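Local coordinates for bluetongue virus COAT protein VP7 (Bluetongue virus, PDB 1BVP) that assembles as trimers on a VP3 scaffold to form part of the inner capsid of the virus, and binds receptors at the host cell surface, at residues V11-L25 with R51-C65. Numbering follows the deposited sequence.
Sequences VMRACATLQEARIVL and RPTSLAQRNEMFFMC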
loop_
_atom_site.group_PDB
_atom_site.type_symbol
_atom_site.label_atom_id
_atom_site.label_comp_id
_atom_site.label_asym_id
_atom_site.label_seq_id
_atom_site.Cartn_x
_atom_site.Cartn_y
_atom_site.Cartn_z
ATOM N N VAL A 11 -20.864 -17.795 3.083
ATOM C CA VAL A 11 -21.554 -18.484 1.998
ATOM C C VAL A 11 -21.015 -18.151 0.627
ATOM O O VAL A 11 -20.859 -19.050 -0.227
ATOM C CB VAL A 11 -23.036 -18.183 2.012
ATOM C CG1 VAL A 11 -23.695 -18.829 0.846
ATOM C CG2 VAL A 11 -23.640 -18.628 3.344
ATOM N N MET A 12 -20.754 -16.859 0.390
ATOM C CA MET A 12 -20.228 -16.433 -0.914
ATOM C C MET A 12 -18.844 -16.986 -1.162
ATOM O O MET A 12 -18.566 -17.439 -2.270
ATOM C CB MET A 12 -20.196 -14.931 -1.064
ATOM C CG MET A 12 -21.533 -14.254 -0.927
ATOM S SD MET A 12 -21.363 -12.527 -1.498
ATOM C CE MET A 12 -20.808 -11.721 -0.052
ATOM N N ARG A 13 -17.976 -16.987 -0.145
ATOM C CA ARG A 13 -16.629 -17.526 -0.368
ATOM C C ARG A 13 -16.683 -19.041 -0.646
ATOM O O ARG A 13 -15.866 -19.565 -1.401
ATOM C CB ARG A 13 -15.672 -17.185 0.782
ATOM C CG ARG A 13 -15.533 -15.712 1.084
ATOM C CD ARG A 13 -14.525 -15.383 2.225
ATOM N NE ARG A 13 -13.147 -15.341 1.743
ATOM C CZ ARG A 13 -12.138 -16.105 2.194
ATOM N NH1 ARG A 13 -12.326 -16.994 3.177
ATOM N NH2 ARG A 13 -10.928 -16.017 1.622
ATOM N N ALA A 14 -17.671 -19.727 -0.071
ATOM C CA ALA A 14 -17.864 -21.166 -0.270
ATOM C C ALA A 14 -18.301 -21.406 -1.715
ATOM O O ALA A 14 -17.836 -22.342 -2.381
ATOM C CB ALA A 14 -18.929 -21.677 0.681
ATOM N N CYS A 15 -19.212 -20.571 -2.211
ATOM C CA CYS A 15 -19.656 -20.758 -3.579
ATOM C C CYS A 15 -18.519 -20.541 -4.581
ATOM O O CYS A 15 -18.523 -21.132 -5.659
ATOM C CB CYS A 15 -20.794 -19.810 -3.906
ATOM S SG CYS A 15 -22.297 -20.083 -3.020
ATOM N N ALA A 16 -17.544 -19.697 -4.247
ATOM C CA ALA A 16 -16.427 -19.430 -5.164
ATOM C C ALA A 16 -15.518 -20.632 -5.263
ATOM O O ALA A 16 -14.544 -20.621 -5.997
ATOM C CB ALA A 16 -15.637 -18.237 -4.709
ATOM N N THR A 17 -15.810 -21.638 -4.455
ATOM C CA THR A 17 -15.066 -22.883 -4.420
ATOM C C THR A 17 -15.503 -23.816 -5.557
ATOM O O THR A 17 -14.722 -24.620 -6.048
ATOM C CB THR A 17 -15.337 -23.536 -3.076
ATOM O OG1 THR A 17 -14.405 -23.041 -2.110
ATOM C CG2 THR A 17 -15.275 -24.990 -3.152
ATOM N N LEU A 18 -16.757 -23.686 -5.982
ATOM C CA LEU A 18 -17.352 -24.504 -7.035
ATOM C C LEU A 18 -16.783 -24.250 -8.422
ATOM O O LEU A 18 -17.532 -24.020 -9.382
ATOM C CB LEU A 18 -18.865 -24.287 -7.033
ATOM C CG LEU A 18 -19.662 -25.015 -5.928
ATOM C CD1 LEU A 18 -18.783 -25.669 -4.942
ATOM C CD2 LEU A 18 -20.569 -24.077 -5.204
ATOM N N GLN A 19 -15.463 -24.379 -8.544
ATOM C CA GLN A 19 -14.780 -24.118 -9.798
ATOM C C GLN A 19 -15.200 -25.090 -10.885
ATOM O O GLN A 19 -15.466 -24.712 -12.009
ATOM C CB GLN A 19 -13.238 -24.109 -9.595
ATOM C CG GLN A 19 -12.504 -22.744 -9.858
ATOM C CD GLN A 19 -12.123 -21.945 -8.571
ATOM O OE1 GLN A 19 -12.970 -21.435 -7.839
ATOM N NE2 GLN A 19 -10.836 -21.798 -8.344
ATOM N N GLU A 20 -15.398 -26.340 -10.536
ATOM C CA GLU A 20 -15.745 -27.282 -11.575
ATOM C C GLU A 20 -16.817 -28.285 -11.125
ATOM O O GLU A 20 -17.308 -28.238 -9.981
ATOM C CB GLU A 20 -14.437 -27.903 -12.074
ATOM C CG GLU A 20 -14.497 -29.106 -12.927
ATOM C CD GLU A 20 -13.337 -30.006 -12.586
ATOM O OE1 GLU A 20 -12.188 -29.493 -12.657
ATOM O OE2 GLU A 20 -13.574 -31.185 -12.182
ATOM N N ALA A 21 -17.233 -29.128 -12.066
ATOM C CA ALA A 21 -18.282 -30.110 -11.839
ATOM C C ALA A 21 -17.961 -31.311 -10.937
ATOM O O ALA A 21 -18.674 -31.555 -9.951
ATOM C CB ALA A 21 -18.832 -30.585 -13.193
ATOM N N ARG A 22 -16.882 -32.033 -11.240
ATOM C CA ARG A 22 -16.555 -33.234 -10.465
ATOM C C ARG A 22 -15.574 -33.165 -9.281
ATOM O O ARG A 22 -15.358 -34.174 -8.606
ATOM C CB ARG A 22 -16.197 -34.405 -11.409
ATOM C CG ARG A 22 -15.006 -34.185 -12.372
ATOM C CD ARG A 22 -14.708 -35.487 -13.139
ATOM N NE ARG A 22 -14.371 -36.584 -12.217
ATOM C CZ ARG A 22 -14.473 -37.888 -12.484
ATOM N NH1 ARG A 22 -14.915 -38.304 -13.668
ATOM N NH2 ARG A 22 -14.121 -38.784 -11.557
ATOM N N ILE A 23 -15.014 -31.991 -9.011
ATOM C CA ILE A 23 -14.078 -31.816 -7.906
ATOM C C ILE A 23 -14.643 -32.234 -6.551
ATOM O O ILE A 23 -15.848 -32.319 -6.382
ATOM C CB ILE A 23 -13.564 -30.351 -7.856
ATOM C CG1 ILE A 23 -14.696 -29.301 -7.989
ATOM C CG2 ILE A 23 -12.632 -30.154 -9.033
ATOM C CD1 ILE A 23 -15.524 -28.956 -6.742
ATOM N N VAL A 24 -13.792 -32.550 -5.587
ATOM C CA VAL A 24 -14.319 -32.924 -4.286
ATOM C C VAL A 24 -14.139 -31.791 -3.285
ATOM O O VAL A 24 -13.035 -31.220 -3.108
ATOM C CB VAL A 24 -13.734 -34.249 -3.732
ATOM C CG1 VAL A 24 -13.613 -35.270 -4.844
ATOM C CG2 VAL A 24 -12.425 -34.021 -2.995
ATOM N N LEU A 25 -15.244 -31.471 -2.630
ATOM C CA LEU A 25 -15.252 -30.401 -1.672
ATOM C C LEU A 25 -14.637 -30.711 -0.338
ATOM O O LEU A 25 -14.663 -31.839 0.114
ATOM C CB LEU A 25 -16.682 -29.917 -1.454
ATOM C CG LEU A 25 -17.221 -28.945 -2.509
ATOM C CD1 LEU A 25 -16.031 -28.216 -3.197
ATOM C CD2 LEU A 25 -18.095 -29.699 -3.502
ATOM N N ARG A 51 -24.328 -28.407 -6.253
ATOM C CA ARG A 51 -23.286 -28.528 -7.263
ATOM C C ARG A 51 -23.905 -28.216 -8.619
ATOM O O ARG A 51 -24.416 -29.101 -9.307
ATOM C CB ARG A 51 -22.657 -29.924 -7.261
ATOM C CG ARG A 51 -21.384 -30.019 -8.132
ATOM C CD ARG A 51 -20.133 -29.715 -7.317
ATOM N NE ARG A 51 -20.140 -30.480 -6.056
ATOM C CZ ARG A 51 -19.583 -31.684 -5.872
ATOM N NH1 ARG A 51 -18.950 -32.290 -6.872
ATOM N NH2 ARG A 51 -19.671 -32.296 -4.685
ATOM N N PRO A 52 -23.897 -26.936 -9.007
ATOM C CA PRO A 52 -24.453 -26.443 -10.271
ATOM C C PRO A 52 -23.677 -26.906 -11.501
ATOM O O PRO A 52 -22.458 -26.900 -11.497
ATOM C CB PRO A 52 -24.320 -24.934 -10.118
ATOM C CG PRO A 52 -24.170 -24.723 -8.620
ATOM C CD PRO A 52 -23.300 -25.836 -8.233
ATOM N N THR A 53 -24.376 -27.301 -12.558
ATOM C CA THR A 53 -23.717 -27.728 -13.796
ATOM C C THR A 53 -24.209 -26.860 -14.967
ATOM O O THR A 53 -23.414 -26.176 -15.628
ATOM C CB THR A 53 -23.904 -29.258 -14.067
ATOM O OG1 THR A 53 -25.285 -29.634 -13.928
ATOM C CG2 THR A 53 -23.114 -30.049 -13.046
ATOM N N SER A 54 -25.520 -26.810 -15.169
ATOM C CA SER A 54 -26.074 -25.996 -16.233
ATOM C C SER A 54 -26.000 -24.502 -15.919
ATOM O O SER A 54 -25.905 -24.102 -14.769
ATOM C CB SER A 54 -27.542 -26.366 -16.464
ATOM O OG SER A 54 -28.358 -26.011 -15.361
ATOM N N LEU A 55 -26.149 -23.688 -16.957
ATOM C CA LEU A 55 -26.155 -22.247 -16.817
ATOM C C LEU A 55 -27.305 -21.832 -15.912
ATOM O O LEU A 55 -27.175 -20.936 -15.073
ATOM C CB LEU A 55 -26.345 -21.603 -18.185
ATOM C CG LEU A 55 -26.656 -20.106 -18.222
ATOM C CD1 LEU A 55 -25.428 -19.329 -17.742
ATOM C CD2 LEU A 55 -27.040 -19.707 -19.634
ATOM N N ALA A 56 -28.445 -22.484 -16.068
ATOM C CA ALA A 56 -29.585 -22.118 -15.241
ATOM C C ALA A 56 -29.308 -22.321 -13.756
ATOM O O ALA A 56 -29.757 -21.524 -12.914
ATOM C CB ALA A 56 -30.804 -22.877 -15.671
ATOM N N GLN A 57 -28.524 -23.352 -13.438
ATOM C CA GLN A 57 -28.194 -23.633 -12.043
ATOM C C GLN A 57 -27.179 -22.658 -11.481
ATOM O O GLN A 57 -27.215 -22.310 -10.296
ATOM C CB GLN A 57 -27.699 -25.054 -11.893
ATOM C CG GLN A 57 -28.786 -26.051 -12.122
ATOM C CD GLN A 57 -28.281 -27.478 -12.177
ATOM O OE1 GLN A 57 -28.933 -28.380 -11.671
ATOM N NE2 GLN A 57 -27.142 -27.696 -12.830
ATOM N N ARG A 58 -26.258 -22.241 -12.338
ATOM C CA ARG A 58 -25.240 -21.277 -11.972
ATOM C C ARG A 58 -25.885 -19.914 -11.710
ATOM O O ARG A 58 -25.640 -19.302 -10.673
ATOM C CB ARG A 58 -24.173 -21.214 -13.056
ATOM C CG ARG A 58 -23.272 -22.426 -13.023
ATOM C CD ARG A 58 -22.091 -22.305 -13.938
ATOM N NE ARG A 58 -22.420 -22.562 -15.340
ATOM C CZ ARG A 58 -22.381 -21.650 -16.306
ATOM N NH1 ARG A 58 -22.044 -20.402 -16.047
ATOM N NH2 ARG A 58 -22.626 -21.997 -17.546
ATOM N N ASN A 59 -26.802 -19.506 -12.581
ATOM C CA ASN A 59 -27.495 -18.243 -12.390
ATOM C C ASN A 59 -28.229 -18.247 -11.064
ATOM O O ASN A 59 -28.145 -17.312 -10.254
ATOM C CB ASN A 59 -28.505 -18.024 -13.494
ATOM C CG ASN A 59 -27.875 -17.590 -14.786
ATOM O OD1 ASN A 59 -26.698 -17.237 -14.850
ATOM N ND2 ASN A 59 -28.659 -17.606 -15.832
ATOM N N GLU A 60 -28.919 -19.345 -10.818
ATOM C CA GLU A 60 -29.702 -19.488 -9.600
ATOM C C GLU A 60 -28.822 -19.377 -8.340
ATOM O O GLU A 60 -29.203 -18.725 -7.362
ATOM C CB GLU A 60 -30.452 -20.815 -9.677
ATOM C CG GLU A 60 -31.547 -20.976 -8.677
ATOM C CD GLU A 60 -32.885 -20.556 -9.209
ATOM O OE1 GLU A 60 -32.910 -19.703 -10.157
ATOM O OE2 GLU A 60 -33.896 -21.091 -8.650
ATOM N N MET A 61 -27.636 -19.985 -8.367
ATOM C CA MET A 61 -26.741 -19.905 -7.212
ATOM C C MET A 61 -26.203 -18.488 -7.076
ATOM O O MET A 61 -26.105 -17.953 -5.962
ATOM C CB MET A 61 -25.571 -20.869 -7.330
ATOM C CG MET A 61 -24.691 -20.812 -6.093
ATOM S SD MET A 61 -23.366 -22.016 -6.093
ATOM C CE MET A 61 -24.147 -23.182 -5.040
ATOM N N PHE A 62 -25.854 -17.886 -8.217
ATOM C CA PHE A 62 -25.367 -16.523 -8.221
ATOM C C PHE A 62 -26.438 -15.588 -7.655
ATOM O O PHE A 62 -26.127 -14.685 -6.863
ATOM C CB PHE A 62 -24.970 -16.055 -9.611
ATOM C CG PHE A 62 -24.466 -14.647 -9.613
ATOM C CD1 PHE A 62 -23.211 -14.353 -9.081
ATOM C CD2 PHE A 62 -25.289 -13.600 -10.017
ATOM C CE1 PHE A 62 -22.785 -13.034 -8.939
ATOM C CE2 PHE A 62 -24.879 -12.275 -9.880
ATOM C CZ PHE A 62 -23.628 -11.987 -9.338
ATOM N N PHE A 63 -27.699 -15.803 -8.033
ATOM C CA PHE A 63 -28.764 -14.962 -7.513
ATOM C C PHE A 63 -28.893 -15.105 -6.019
ATOM O O PHE A 63 -29.244 -14.148 -5.337
ATOM C CB PHE A 63 -30.077 -15.271 -8.175
ATOM C CG PHE A 63 -30.110 -14.932 -9.631
ATOM C CD1 PHE A 63 -29.280 -13.939 -10.156
ATOM C CD2 PHE A 63 -30.979 -15.605 -10.492
ATOM C CE1 PHE A 63 -29.320 -13.625 -11.515
ATOM C CE2 PHE A 63 -31.019 -15.294 -11.848
ATOM C CZ PHE A 63 -30.195 -14.308 -12.365
ATOM N N MET A 64 -28.541 -16.280 -5.493
ATOM C CA MET A 64 -28.623 -16.508 -4.053
ATOM C C MET A 64 -27.557 -15.648 -3.385
ATOM O O MET A 64 -27.781 -15.051 -2.344
ATOM C CB MET A 64 -28.389 -17.984 -3.721
ATOM C CG MET A 64 -28.371 -18.227 -2.236
ATOM S SD MET A 64 -27.852 -19.843 -1.756
ATOM C CE MET A 64 -26.098 -19.915 -2.272
ATOM N N CYS A 65 -26.386 -15.597 -3.999
ATOM C CA CYS A 65 -25.294 -14.796 -3.482
ATOM C C CYS A 65 -25.628 -13.305 -3.565
ATOM O O CYS A 65 -25.405 -12.550 -2.598
ATOM C CB CYS A 65 -24.070 -15.103 -4.279
ATOM S SG CYS A 65 -23.401 -16.690 -3.838
#
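C15 and C65 face each other where helix 2-15 runs nearly antiparallel to helix 55-73, the axes of the short segments 155° apart in direction and 10.4 Å apart at their closest. Their sulfurs, C15 SG and C65 SG, lie 3.7 Å apart, too far for a disulfide, so these cysteines simply pack. M61 comes in beside them: CG is anti to the backbone N (chi1 -178°) and chi2 is extended as well, which carries SD to within 3.8 Å of C15 SG, while the bend at chi3 turns CE, which meets L18 CD2. L18 crosses M61 at about a right angle, with CD2 3.6 Å from M61 SD. M64 reaches across with its methyl, CE lying 3.9 Å from C15 SG and also touching V11 CG1. R51, bent at chi2 and chi3, swings its guanidinium into the loop after L18, where NH1 gives A21 O a 3.2 Å hydrogen bond near the guanidinium plane, fairly straight at 161°. L25 lays CD2 over one face of the same group, 3.3 Å from R51 NH2. Helix 27-44, which lies between the two segments in sequence, adds M30 against both L25 and R51. Sulfur-rich packing thus joins two helices of the helical domain, while R51 bridges to the loop through one hydrogen bond; because R51 and A21 are poorly ordered and R51 touches a crystal neighbour, this link is probably less firm than the apolar packing.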